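PDB 3G7M: xylanase inhibitor TL-XI from Triticum aestivum, which inhibits xylanases noncompetitively as a member of the small thaumatin-like protein family, a role that probably belongs to plant defence. Local coordinates for residues 98-103 and 111-116; 18-23 and 43-48; 64-69 and 81-86; 3-8 and 28-33; 105-110 and 124-129. The protein carries 4 engineered substitutions. One frame throughout, in Å; residues are numbered along the deposited sequence.

Interactions 1 and 2 share the six-stranded antiparallel sheet. Interaction 1 faces that sheet against the five-stranded mixed sheet, while interaction 2 pairs two of its strands; their centres lie about 15 Å apart, and Met111 packs on Ile48. Interaction 4, on the mixed sheet, meets interaction 2 where Ile5 and Leu3 touch Ile48. Loop contacts sit at the strand ends. Interaction 5, its centre about 10 Å from that of interaction 1, is tied to it through Asp129 and Ser102. Interaction 3 is about 12 Å from interaction 5, between centres, and joins it through Thr85 and Asn108. The side chain of Asp68 in interaction 3 is about 8 Å from a bound sodium ion.

Interaction 1 (98-103 and 111-116); sequences YGVTST and MNLKCS. Engineered in segment 111-116: Asn112 (natural residue Asp).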
# COMPACT_ATOMS: atom_id res chain seq x y z
N TYR A 98 -9.77 -1.60 -6.19
CA TYR A 98 -8.71 -1.83 -5.20
C TYR A 98 -8.64 -3.30 -4.77
O TYR A 98 -9.63 -3.89 -4.38
CB TYR A 98 -8.86 -0.88 -4.00
CG TYR A 98 -10.28 -0.73 -3.49
CD1 TYR A 98 -11.20 0.10 -4.12
CD2 TYR A 98 -10.71 -1.43 -2.37
CE1 TYR A 98 -12.48 0.20 -3.67
CE2 TYR A 98 -12.01 -1.33 -1.92
CZ TYR A 98 -12.90 -0.51 -2.58
OH TYR A 98 -14.20 -0.40 -2.12
N GLY A 99 -7.47 -3.91 -4.88
CA GLY A 99 -7.29 -5.33 -4.59
C GLY A 99 -6.07 -5.55 -3.73
O GLY A 99 -5.25 -4.65 -3.57
N VAL A 100 -5.95 -6.74 -3.17
CA VAL A 100 -4.91 -6.97 -2.19
C VAL A 100 -4.63 -8.43 -2.21
O VAL A 100 -5.52 -9.23 -2.51
CB VAL A 100 -5.36 -6.47 -0.75
CG1 VAL A 100 -6.57 -7.27 -0.21
CG2 VAL A 100 -4.18 -6.42 0.28
N THR A 101 -3.40 -8.79 -1.87
CA THR A 101 -3.01 -10.20 -1.65
C THR A 101 -2.12 -10.40 -0.44
O THR A 101 -1.36 -9.53 -0.06
CB THR A 101 -2.30 -10.76 -2.87
OG1 THR A 101 -1.90 -12.12 -2.59
CG2 THR A 101 -1.07 -9.93 -3.22
N SER A 102 -2.21 -11.57 0.18
CA SER A 102 -1.25 -11.94 1.22
C SER A 102 -0.80 -13.39 0.96
O SER A 102 -0.52 -14.17 1.87
CB SER A 102 -1.86 -11.72 2.60
OG SER A 102 -2.94 -12.60 2.77
N THR A 103 -0.71 -13.74 -0.32
CA THR A 103 -0.28 -15.06 -0.67
C THR A 103 0.87 -15.01 -1.66
O THR A 103 1.76 -15.88 -1.64
CB THR A 103 -1.45 -15.91 -1.21
OG1 THR A 103 -2.61 -15.62 -0.43
CG2 THR A 103 -1.16 -17.43 -1.11
N MET A 111 -3.88 -5.67 6.36
CA MET A 111 -4.38 -4.50 5.66
C MET A 111 -5.90 -4.45 5.57
O MET A 111 -6.57 -5.47 5.59
CB MET A 111 -3.80 -4.45 4.26
CG MET A 111 -2.41 -3.92 4.16
SD MET A 111 -1.96 -3.80 2.42
CE MET A 111 -0.22 -3.43 2.64
N ASN A 112 -6.42 -3.23 5.45
CA ASN A 112 -7.82 -3.01 5.09
C ASN A 112 -7.92 -1.91 4.01
O ASN A 112 -7.58 -0.74 4.28
CB ASN A 112 -8.62 -2.60 6.32
CG ASN A 112 -9.46 -3.70 6.86
OD1 ASN A 112 -10.56 -3.47 7.36
ND2 ASN A 112 -8.94 -4.92 6.79
N LEU A 113 -8.40 -2.28 2.82
CA LEU A 113 -8.64 -1.31 1.75
C LEU A 113 -10.11 -1.00 1.74
O LEU A 113 -10.95 -1.92 1.68
CB LEU A 113 -8.22 -1.88 0.40
CG LEU A 113 -6.70 -2.02 0.16
CD1 LEU A 113 -6.09 -3.20 0.96
CD2 LEU A 113 -6.41 -2.21 -1.31
N LYS A 114 -10.43 0.29 1.83
CA LYS A 114 -11.83 0.71 1.77
C LYS A 114 -12.11 2.01 0.98
O LYS A 114 -11.27 2.90 0.88
CB LYS A 114 -12.48 0.76 3.17
CG LYS A 114 -11.76 1.62 4.19
CD LYS A 114 -12.37 1.49 5.59
CE LYS A 114 -11.87 0.21 6.26
NZ LYS A 114 -12.34 0.15 7.65
N CYS A 115 -13.31 2.08 0.41
CA CYS A 115 -13.77 3.25 -0.30
C CYS A 115 -15.04 3.79 0.32
O CYS A 115 -15.88 3.02 0.80
CB CYS A 115 -14.02 2.90 -1.76
SG CYS A 115 -13.95 4.35 -2.80
N SER A 116 -15.17 5.13 0.30
CA SER A 116 -16.34 5.80 0.85
C SER A 116 -17.62 5.50 0.04
O SER A 116 -18.74 5.73 0.51
CB SER A 116 -16.08 7.31 0.94
OG SER A 116 -15.79 7.87 -0.33
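Tyr98 lays its ring obliquely along the 111-116 backbone, reaching from the side chain of Leu113 to that of Cys115. Its CD2 is 3.8 Å from Leu113 CB, and CE1 is 3.6 Å from Cys115 CB. With chi1 at 44°, CG sits between the backbone N and the carbonyl carbon, which sends the ring toward the C-terminal end of the opposing strand. There the hydroxyl hydrogen-bonds with Asp119 O. A valine in place of Tyr98 would probably leave a gap beside Cys115 and the Asp119 carbonyl without its hydroxyl partner.

Leu113 fills the space next along, its two methyls taking separate jobs: CD2 is 3.9 Å from Tyr98 CB, whereas CD1 is 3.8 Å from Val100 CB. Val100 also turns CG2 onto Met111, 4.0 Å from the sulfur SD. The side-chain contacts between the two segments are apolar. The strand axes approach to 7.7 Å and run at 170° to each other, a spacing filled by side chains. Leu145 and Ile147 of strand 145-149 pack beside the same residues, and Cys115 is held by its disulfide to Cys138. Such face-to-face packing of two sheets characterises the beta-sandwich of the thaumatin family.

Interaction 2 (18-23 and 43-48); sequences ALVLAQ and IGSQYI. Engineered in segment 18-23: Ala22 (natural residue His).
Ser45 is the first residue of 43-48 to engage Val20. Its carbonyl O accepts from Val20 N at 3.1 Å and also receives a CA-H...O contact from Leu19. The hydroxyl of Ser45 lies beside the isopropyl group, with OG 3.5 Å from Val20 CG2; the same side chain is about 3 Å from a bound glycerol, probably a crystallisation additive.

Gln46 comes next, as the non-hydrogen-bonded partner of Leu19. The two side chains lie side by side and point the same way, with Gln46 CG 4.0 Å from Leu19 CG. This is the end of an antiparallel strand pair in the six-stranded sheet: strand 13-19 finishes here and the chain leaves through a type I turn from Leu19 to Ala22, while 44-52 continues, bonded on its other flank to strand 86-91.

Tyr47 forms the hydrogen-bonded pair with Ala18. Tyr47 N donates to Ala18 O at 2.6 Å, and Ala18 N returns a bond to Tyr47 O at 2.9 Å. Set anti to the carbonyl carbon (chi1 -78°), the ring turns one face to Val20, whose CG1 makes a CH-pi contact 3.9 Å from the ring centroid and 16° off its normal. An alanine in place of Tyr47 would remove that ring and would probably leave the Val20 methyl without its aromatic cover.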
# COMPACT_ATOMS: atom_id res chain seq x y z
N ALA A 18 4.32 2.54 -5.45
CA ALA A 18 4.94 2.47 -6.79
C ALA A 18 3.94 2.02 -7.87
O ALA A 18 3.24 1.05 -7.68
CB ALA A 18 6.18 1.55 -6.76
N LEU A 19 3.88 2.74 -9.01
CA LEU A 19 3.10 2.31 -10.18
C LEU A 19 3.64 1.01 -10.77
O LEU A 19 4.85 0.73 -10.70
CB LEU A 19 3.15 3.39 -11.24
CG LEU A 19 2.33 4.69 -11.04
CD1 LEU A 19 3.08 5.64 -10.16
CD2 LEU A 19 2.09 5.38 -12.36
N VAL A 20 2.77 0.21 -11.37
CA VAL A 20 3.12 -1.19 -11.71
C VAL A 20 4.23 -1.33 -12.72
O VAL A 20 4.97 -2.33 -12.68
CB VAL A 20 1.90 -2.05 -12.19
CG1 VAL A 20 0.87 -2.22 -11.07
CG2 VAL A 20 1.29 -1.45 -13.44
N LEU A 21 4.35 -0.34 -13.60
CA LEU A 21 5.28 -0.47 -14.72
C LEU A 21 6.50 0.46 -14.68
O LEU A 21 7.27 0.51 -15.65
CB LEU A 21 4.54 -0.35 -16.04
CG LEU A 21 3.39 -1.35 -16.26
CD1 LEU A 21 2.80 -1.11 -17.62
CD2 LEU A 21 3.84 -2.79 -16.11
N ALA A 22 6.67 1.16 -13.56
CA ALA A 22 7.72 2.18 -13.39
C ALA A 22 8.86 1.63 -12.57
O ALA A 22 8.62 0.79 -11.68
CB ALA A 22 7.14 3.43 -12.73
N GLN A 23 10.08 2.08 -12.85
CA GLN A 23 11.26 1.58 -12.12
C GLN A 23 11.20 1.83 -10.61
O GLN A 23 11.65 0.97 -9.84
CB GLN A 23 12.59 2.12 -12.69
CG GLN A 23 12.99 1.57 -14.07
CD GLN A 23 14.02 2.49 -14.83
OE1 GLN A 23 13.99 3.74 -14.71
NE2 GLN A 23 14.92 1.87 -15.65
N ILE A 43 -5.27 7.97 -14.62
CA ILE A 43 -5.17 6.61 -15.17
C ILE A 43 -3.99 5.84 -14.56
O ILE A 43 -3.05 6.45 -14.04
CB ILE A 43 -5.04 6.63 -16.75
CG1 ILE A 43 -5.32 5.23 -17.35
CG2 ILE A 43 -3.68 7.25 -17.23
CD1 ILE A 43 -5.43 5.19 -18.90
N GLY A 44 -4.04 4.52 -14.63
CA GLY A 44 -2.92 3.71 -14.18
C GLY A 44 -3.21 2.90 -12.93
O GLY A 44 -4.25 3.05 -12.28
N SER A 45 -2.27 2.04 -12.58
CA SER A 45 -2.38 1.28 -11.33
C SER A 45 -1.10 1.40 -10.51
O SER A 45 -0.00 1.61 -11.06
CB SER A 45 -2.76 -0.20 -11.59
OG SER A 45 -2.06 -0.73 -12.71
N GLN A 46 -1.25 1.27 -9.19
CA GLN A 46 -0.16 1.49 -8.26
C GLN A 46 -0.12 0.34 -7.28
O GLN A 46 -1.18 -0.18 -6.90
CB GLN A 46 -0.38 2.79 -7.50
CG GLN A 46 -0.56 4.02 -8.36
CD GLN A 46 -1.32 5.13 -7.64
OE1 GLN A 46 -2.43 4.91 -7.14
NE2 GLN A 46 -0.73 6.34 -7.61
N TYR A 47 1.09 -0.05 -6.86
CA TYR A 47 1.27 -1.01 -5.78
C TYR A 47 1.40 -0.18 -4.54
O TYR A 47 2.06 0.89 -4.57
CB TYR A 47 2.54 -1.85 -5.96
CG TYR A 47 2.44 -2.97 -6.97
CD1 TYR A 47 1.37 -3.88 -6.91
CD2 TYR A 47 3.42 -3.14 -7.97
CE1 TYR A 47 1.27 -4.91 -7.82
CE2 TYR A 47 3.34 -4.17 -8.90
CZ TYR A 47 2.26 -5.06 -8.83
OH TYR A 47 2.17 -6.09 -9.78
N ILE A 48 0.81 -0.67 -3.44
CA ILE A 48 0.88 0.02 -2.16
C ILE A 48 1.19 -1.03 -1.14
O ILE A 48 0.48 -2.04 -1.03
CB ILE A 48 -0.48 0.74 -1.84
CG1 ILE A 48 -0.73 1.84 -2.86
CG2 ILE A 48 -0.53 1.28 -0.40
CD1 ILE A 48 -2.11 2.38 -2.86

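Interaction 3 (64-69 and 81-86); sequences CQTGDC and AVPTTM. Engineered in segment 81-86: Thr84 (natural residue Val).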
# COMPACT_ATOMS: atom_id res chain seq x y z
N CYS A 64 14.99 -1.82 5.17
CA CYS A 64 13.86 -2.15 6.01
C CYS A 64 13.82 -3.66 6.32
O CYS A 64 14.27 -4.48 5.51
CB CYS A 64 12.56 -1.73 5.33
SG CYS A 64 12.46 0.01 4.99
N GLN A 65 13.27 -4.00 7.48
CA GLN A 65 13.19 -5.37 7.99
C GLN A 65 12.21 -6.20 7.13
O GLN A 65 12.51 -7.35 6.77
CB GLN A 65 12.79 -5.37 9.47
CG GLN A 65 13.28 -6.59 10.28
CD GLN A 65 12.70 -6.63 11.69
OE1 GLN A 65 12.92 -5.73 12.50
NE2 GLN A 65 11.93 -7.69 11.98
N THR A 66 11.05 -5.61 6.80
CA THR A 66 10.13 -6.25 5.89
C THR A 66 9.68 -5.30 4.83
O THR A 66 9.47 -4.12 5.10
CB THR A 66 8.87 -6.75 6.57
OG1 THR A 66 8.24 -5.66 7.23
CG2 THR A 66 9.19 -7.87 7.58
N GLY A 67 9.52 -5.83 3.62
CA GLY A 67 9.00 -5.04 2.50
C GLY A 67 9.96 -4.00 1.95
O GLY A 67 9.52 -3.05 1.33
N ASP A 68 11.26 -4.23 2.14
CA ASP A 68 12.30 -3.32 1.64
C ASP A 68 12.44 -3.34 0.13
O ASP A 68 12.67 -4.39 -0.47
CB ASP A 68 13.65 -3.65 2.25
CG ASP A 68 14.74 -2.70 1.77
OD1 ASP A 68 14.72 -1.51 2.15
OD2 ASP A 68 15.63 -3.16 1.02
N CYS A 69 12.32 -2.16 -0.47
CA CYS A 69 12.45 -2.01 -1.90
C CYS A 69 13.66 -1.14 -2.19
O CYS A 69 13.57 0.09 -2.25
CB CYS A 69 11.15 -1.43 -2.50
SG CYS A 69 10.99 -1.45 -4.35
N ALA A 81 11.08 -7.19 -0.83
CA ALA A 81 11.46 -8.47 -0.23
C ALA A 81 10.26 -9.18 0.45
O ALA A 81 9.43 -8.56 1.13
CB ALA A 81 12.60 -8.24 0.77
N VAL A 82 10.21 -10.50 0.26
CA VAL A 82 9.32 -11.40 1.00
C VAL A 82 9.73 -11.44 2.50
O VAL A 82 10.92 -11.56 2.83
CB VAL A 82 9.38 -12.86 0.34
CG1 VAL A 82 8.53 -13.92 1.08
CG2 VAL A 82 8.99 -12.80 -1.15
N PRO A 83 8.76 -11.36 3.43
CA PRO A 83 7.36 -11.32 3.12
C PRO A 83 6.89 -9.89 3.05
O PRO A 83 7.52 -8.99 3.65
CB PRO A 83 6.74 -12.02 4.33
CG PRO A 83 7.68 -11.73 5.48
CD PRO A 83 9.00 -11.36 4.90
N THR A 84 5.80 -9.68 2.33
CA THR A 84 5.12 -8.39 2.31
C THR A 84 3.69 -8.47 1.79
O THR A 84 3.41 -9.21 0.85
CB THR A 84 5.89 -7.34 1.49
OG1 THR A 84 5.08 -6.15 1.41
CG2 THR A 84 6.25 -7.84 0.07
N THR A 85 2.80 -7.71 2.41
CA THR A 85 1.41 -7.66 2.00
C THR A 85 1.28 -6.65 0.87
O THR A 85 1.76 -5.53 1.02
CB THR A 85 0.52 -7.22 3.15
OG1 THR A 85 0.71 -8.15 4.25
CG2 THR A 85 -0.95 -7.22 2.73
N MET A 86 0.68 -7.06 -0.26
CA MET A 86 0.58 -6.23 -1.48
C MET A 86 -0.83 -5.78 -1.84
O MET A 86 -1.72 -6.60 -2.20
CB MET A 86 1.15 -6.95 -2.68
CG MET A 86 2.58 -6.65 -2.93
SD MET A 86 2.81 -4.95 -3.45
CE MET A 86 4.41 -5.15 -4.28
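Gly67 and Ala81 bring together two parts of the long, disulfide-bearing loop region between strands 62-63 and 86-91, just past a classic beta bulge in which Gln65 and Thr66 both face Thr52. Gly67 CA is 5.0 Å from Ala81 CA. A single hydrogen bond joins the segments: Ala81 N donates to Asp68 O at 3.2 Å, with an N-H...O angle of 154°.

Around that bond the remaining contacts are few, with 195 Å² buried in all. Thr66 brings CB to 3.9 Å from Pro83 O. Its hydroxyl, set between the backbone N and the carbonyl carbon (chi1 57°), is engaged with Thr52 OG1. Pro83 follows a cis peptide bond. Gly67 has a positive phi, a backbone setting that comes easily to a residue without a side chain, and Gly67 CA meets CB of the engineered Thr84 at 4.0 Å.

Within its own segment, Asp68 OD1 also accepts from Cys64 N at 3.0 Å, met from above the carboxylate plane. Both ends of 64-69 are anchored covalently, Cys64 to Cys54 and Cys69 to Cys76. The two segments meet strand 44-52 at Trp49, where NE1 bonds to Gly67 O and the indole side chain touches both Cys69 and Thr84. Beyond Thr84 the chain runs into strand 86-91, where Met86 pairs with Thr101 of strand 95-101.

Interaction 4 (3-8 and 28-33); sequences LTITNR and TELHPG
Asn7 supplies all the polar links across the contact. The strongest is a backbone bond, Gly33 N to Asn7 O at 2.9 Å. The side-chain amide adds two weak ones: Asn7 ND2 lies 2.9 Å from Leu30 O, at a bent N-H...O angle of 128°, and 3.5 Å from His31 O. That placement follows from CG standing anti to the backbone N (chi1 179°), which carries the amide across to the loop. The principal partner of ND2, however, is Phe11 O, while OD1 accepts from Cys9 N.

The van der Waals contacts belong to Leu30. Leu30 CB rests 4.0 Å from Asn7 CB, and Leu30 CD1 packs over the carbonyl of Ile5, 3.4 Å from Ile5 O. The nearest meeting of the two side chains, Ile5 CG2 to Leu30 CD1, is a distant 4.5 Å. Pro15 of strand 13-19 also touches Leu30.

Chemically, the backbone bond from Gly33 is the firmer tie between loop 28-33 and strand 3-7, and the amide of Asn7 supplements it with two weak bonds. The bonds to Phe11 O and from Cys9 N probably hold the orientation of that amide.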
# COMPACT_ATOMS: atom_id res chain seq x y z
N LEU A 3 -6.78 9.77 -1.96
CA LEU A 3 -6.17 8.54 -1.37
C LEU A 3 -5.51 8.80 0.01
O LEU A 3 -4.78 9.78 0.19
CB LEU A 3 -5.15 7.91 -2.32
CG LEU A 3 -4.38 6.68 -1.79
CD1 LEU A 3 -5.31 5.52 -1.75
CD2 LEU A 3 -3.18 6.33 -2.68
N THR A 4 -5.79 7.95 0.98
CA THR A 4 -5.27 8.16 2.31
C THR A 4 -4.73 6.84 2.80
O THR A 4 -5.43 5.84 2.77
CB THR A 4 -6.39 8.69 3.29
OG1 THR A 4 -7.14 9.74 2.65
CG2 THR A 4 -5.80 9.23 4.62
N ILE A 5 -3.48 6.83 3.23
CA ILE A 5 -2.87 5.63 3.84
C ILE A 5 -2.64 5.85 5.34
O ILE A 5 -1.89 6.74 5.73
CB ILE A 5 -1.57 5.20 3.13
CG1 ILE A 5 -1.86 4.81 1.68
CG2 ILE A 5 -0.86 4.08 3.87
CD1 ILE A 5 -0.67 5.00 0.77
N THR A 6 -3.31 5.06 6.16
CA THR A 6 -3.33 5.24 7.61
C THR A 6 -2.60 4.09 8.31
O THR A 6 -2.76 2.91 7.96
CB THR A 6 -4.77 5.34 8.14
OG1 THR A 6 -5.47 6.39 7.45
CG2 THR A 6 -4.79 5.61 9.63
N ASN A 7 -1.79 4.45 9.30
CA ASN A 7 -1.10 3.47 10.14
C ASN A 7 -1.75 3.31 11.52
O ASN A 7 -1.66 4.23 12.35
CB ASN A 7 0.38 3.84 10.28
CG ASN A 7 1.14 2.88 11.14
OD1 ASN A 7 0.79 1.70 11.22
ND2 ASN A 7 2.19 3.38 11.80
N ARG A 8 -2.43 2.16 11.71
CA ARG A 8 -3.10 1.85 12.99
C ARG A 8 -2.35 0.81 13.87
O ARG A 8 -2.89 0.32 14.88
CB ARG A 8 -4.59 1.50 12.82
CG ARG A 8 -5.48 2.75 12.79
CD ARG A 8 -7.01 2.52 12.90
NE ARG A 8 -7.69 3.82 13.10
CZ ARG A 8 -8.17 4.62 12.12
NH1 ARG A 8 -8.09 4.25 10.84
NH2 ARG A 8 -8.74 5.79 12.43
N THR A 28 6.64 7.52 2.69
CA THR A 28 6.87 8.32 3.87
C THR A 28 7.15 7.48 5.14
O THR A 28 7.18 6.23 5.13
CB THR A 28 5.71 9.30 4.07
OG1 THR A 28 6.08 10.29 5.02
CG2 THR A 28 4.47 8.58 4.55
N GLU A 29 7.39 8.18 6.23
CA GLU A 29 7.48 7.55 7.52
C GLU A 29 6.14 7.83 8.24
O GLU A 29 5.73 9.01 8.38
CB GLU A 29 8.69 8.11 8.29
CG GLU A 29 8.75 7.77 9.79
CD GLU A 29 9.99 8.36 10.41
OE1 GLU A 29 10.45 9.43 9.93
OE2 GLU A 29 10.53 7.75 11.38
N LEU A 30 5.45 6.77 8.66
CA LEU A 30 4.22 6.94 9.42
C LEU A 30 4.29 6.41 10.85
O LEU A 30 4.28 5.21 11.06
CB LEU A 30 3.03 6.33 8.70
CG LEU A 30 2.44 7.10 7.52
CD1 LEU A 30 1.16 6.44 7.09
CD2 LEU A 30 2.20 8.57 7.82
N HIS A 31 4.36 7.32 11.82
CA HIS A 31 4.26 6.95 13.22
C HIS A 31 2.88 6.39 13.53
O HIS A 31 1.93 6.68 12.82
CB HIS A 31 4.58 8.14 14.12
CG HIS A 31 5.99 8.63 13.97
ND1 HIS A 31 6.33 9.68 13.14
CD2 HIS A 31 7.15 8.19 14.53
CE1 HIS A 31 7.64 9.89 13.22
NE2 HIS A 31 8.16 9.00 14.05
N PRO A 32 2.78 5.57 14.58
CA PRO A 32 1.48 5.11 15.02
C PRO A 32 0.48 6.26 15.09
O PRO A 32 0.71 7.26 15.81
CB PRO A 32 1.77 4.55 16.41
CG PRO A 32 3.10 4.06 16.33
CD PRO A 32 3.84 5.00 15.42
N GLY A 33 -0.59 6.11 14.32
CA GLY A 33 -1.72 7.02 14.31
C GLY A 33 -1.72 7.98 13.16
O GLY A 33 -2.71 8.66 12.91

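Interaction 5 (105-110 and 124-129); sequences KGFNVP and RKAGCD. Engineered in segment 105-110: Val109 (natural residue Leu).
Phe107 presents one face of its ring to the backbone of Lys125 and Ala126. The phenyl group is extended away from the main chain, CG opposite the backbone N (chi1 175°), and chi2 of -93° turns its plane so that the peptide link between those two residues lies over it. Lys125 C is 3.5 Å above the ring plane and Ala126 N 3.6 Å, nearly equal heights, so this peptide runs almost level with the ring, displaced toward its rim. Lys125 CA adds a CH-pi contact 3.9 Å from the ring centroid and 27° off the normal. At the base of the side chain, Phe107 CB meets Ala126 CB at 3.5 Å.

The far end of the ring turns to Arg124, and Arg124 O is 3.3 Å from Phe107 CZ in an oblique approach. Arg124 O is also 3.3 Å from Pro110 CB, so the phenyl and the pyrrolidine ring both border the same carbonyl. The CB of Arg124 lies by Pro110, while the outer chain, extended beyond CB, takes NH2 to Asn112 OD1. The CA-CB bond of Lys125 also points away, so it is the backbone of Lys125 and Ala126 that Phe107 covers.

Nothing polar links the two segments directly; the loop 124-129 is secured from elsewhere, through the Cys123-Cys128 disulfide and through Ser102 OG, which bonds to Lys125 O, Gly127 N and Cys128 N. The arrangement is a surface contact of two loops at the strand ends of a thaumatin-type beta-sandwich, one of them a disulfide-closed loop with an aromatic ring lying over its backbone.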
# COMPACT_ATOMS: atom_id res chain seq x y z
N LYS A 105 3.37 -12.72 -2.19
CA LYS A 105 4.67 -12.28 -1.71
C LYS A 105 4.75 -12.45 -0.20
O LYS A 105 5.68 -11.94 0.45
CB LYS A 105 4.93 -10.79 -2.05
CG LYS A 105 5.33 -10.41 -3.51
CD LYS A 105 6.80 -10.64 -3.77
CE LYS A 105 7.17 -10.36 -5.22
NZ LYS A 105 7.14 -8.91 -5.47
N GLY A 106 3.76 -13.15 0.36
CA GLY A 106 3.73 -13.46 1.79
C GLY A 106 2.83 -12.51 2.56
O GLY A 106 1.92 -11.91 1.98
N PHE A 107 3.10 -12.35 3.86
CA PHE A 107 2.33 -11.46 4.72
C PHE A 107 3.20 -10.86 5.77
O PHE A 107 3.92 -11.58 6.46
CB PHE A 107 1.23 -12.26 5.39
CG PHE A 107 0.44 -11.49 6.40
CD1 PHE A 107 0.79 -11.51 7.74
CD2 PHE A 107 -0.66 -10.77 6.00
CE1 PHE A 107 0.07 -10.80 8.67
CE2 PHE A 107 -1.39 -10.07 6.92
CZ PHE A 107 -1.02 -10.08 8.26
N ASN A 108 3.13 -9.53 5.91
CA ASN A 108 3.89 -8.82 6.96
C ASN A 108 3.05 -7.94 7.84
O ASN A 108 3.21 -7.96 9.05
CB ASN A 108 5.03 -7.99 6.36
CG ASN A 108 4.56 -6.85 5.50
OD1 ASN A 108 3.51 -6.92 4.89
ND2 ASN A 108 5.36 -5.80 5.44
N VAL A 109 2.17 -7.17 7.23
CA VAL A 109 1.34 -6.23 7.96
C VAL A 109 -0.13 -6.49 7.49
O VAL A 109 -0.39 -6.61 6.29
CB VAL A 109 1.83 -4.70 7.80
CG1 VAL A 109 1.00 -3.78 8.60
CG2 VAL A 109 3.28 -4.46 8.25
N PRO A 110 -1.09 -6.64 8.45
CA PRO A 110 -2.53 -6.77 8.06
C PRO A 110 -3.09 -5.50 7.40
O PRO A 110 -2.80 -4.38 7.84
CB PRO A 110 -3.24 -7.03 9.40
CG PRO A 110 -2.22 -6.59 10.47
CD PRO A 110 -0.88 -6.85 9.90
N ARG A 124 -6.34 -9.51 6.93
CA ARG A 124 -5.82 -9.40 8.30
C ARG A 124 -4.80 -10.45 8.74
O ARG A 124 -4.04 -10.21 9.68
CB ARG A 124 -6.98 -9.27 9.29
CG ARG A 124 -7.76 -7.97 9.03
CD ARG A 124 -8.96 -7.85 9.92
NE ARG A 124 -9.66 -6.59 9.62
CZ ARG A 124 -10.72 -6.12 10.29
NH1 ARG A 124 -11.25 -6.80 11.33
NH2 ARG A 124 -11.26 -4.97 9.92
N LYS A 125 -4.78 -11.58 8.03
CA LYS A 125 -3.71 -12.55 8.14
C LYS A 125 -3.32 -13.09 6.74
O LYS A 125 -3.89 -12.70 5.73
CB LYS A 125 -4.14 -13.66 9.09
CG LYS A 125 -2.94 -14.27 9.85
CD LYS A 125 -3.19 -15.76 10.19
CE LYS A 125 -2.03 -16.44 10.96
NZ LYS A 125 -2.37 -17.89 11.38
N ALA A 126 -2.33 -13.97 6.67
CA ALA A 126 -1.89 -14.53 5.40
C ALA A 126 -2.97 -15.43 4.80
O ALA A 126 -3.60 -16.25 5.51
CB ALA A 126 -0.57 -15.30 5.60
N GLY A 127 -3.17 -15.29 3.50
CA GLY A 127 -4.14 -16.11 2.78
C GLY A 127 -5.53 -15.50 2.74
O GLY A 127 -6.53 -16.20 2.75
N CYS A 128 -5.59 -14.18 2.70
CA CYS A 128 -6.84 -13.45 2.74
C CYS A 128 -7.54 -13.52 1.41
O CYS A 128 -8.78 -13.55 1.32
CB CYS A 128 -6.59 -11.99 3.13
SG CYS A 128 -5.62 -11.01 1.95
N ASP A 129 -6.73 -13.57 0.36
CA ASP A 129 -7.20 -13.77 -1.02
C ASP A 129 -7.28 -15.26 -1.40
O ASP A 129 -6.25 -15.93 -1.56
CB ASP A 129 -6.31 -12.97 -2.00
CG ASP A 129 -4.80 -13.24 -1.82
OD1 ASP A 129 -4.25 -13.05 -0.72
OD2 ASP A 129 -4.15 -13.63 -2.82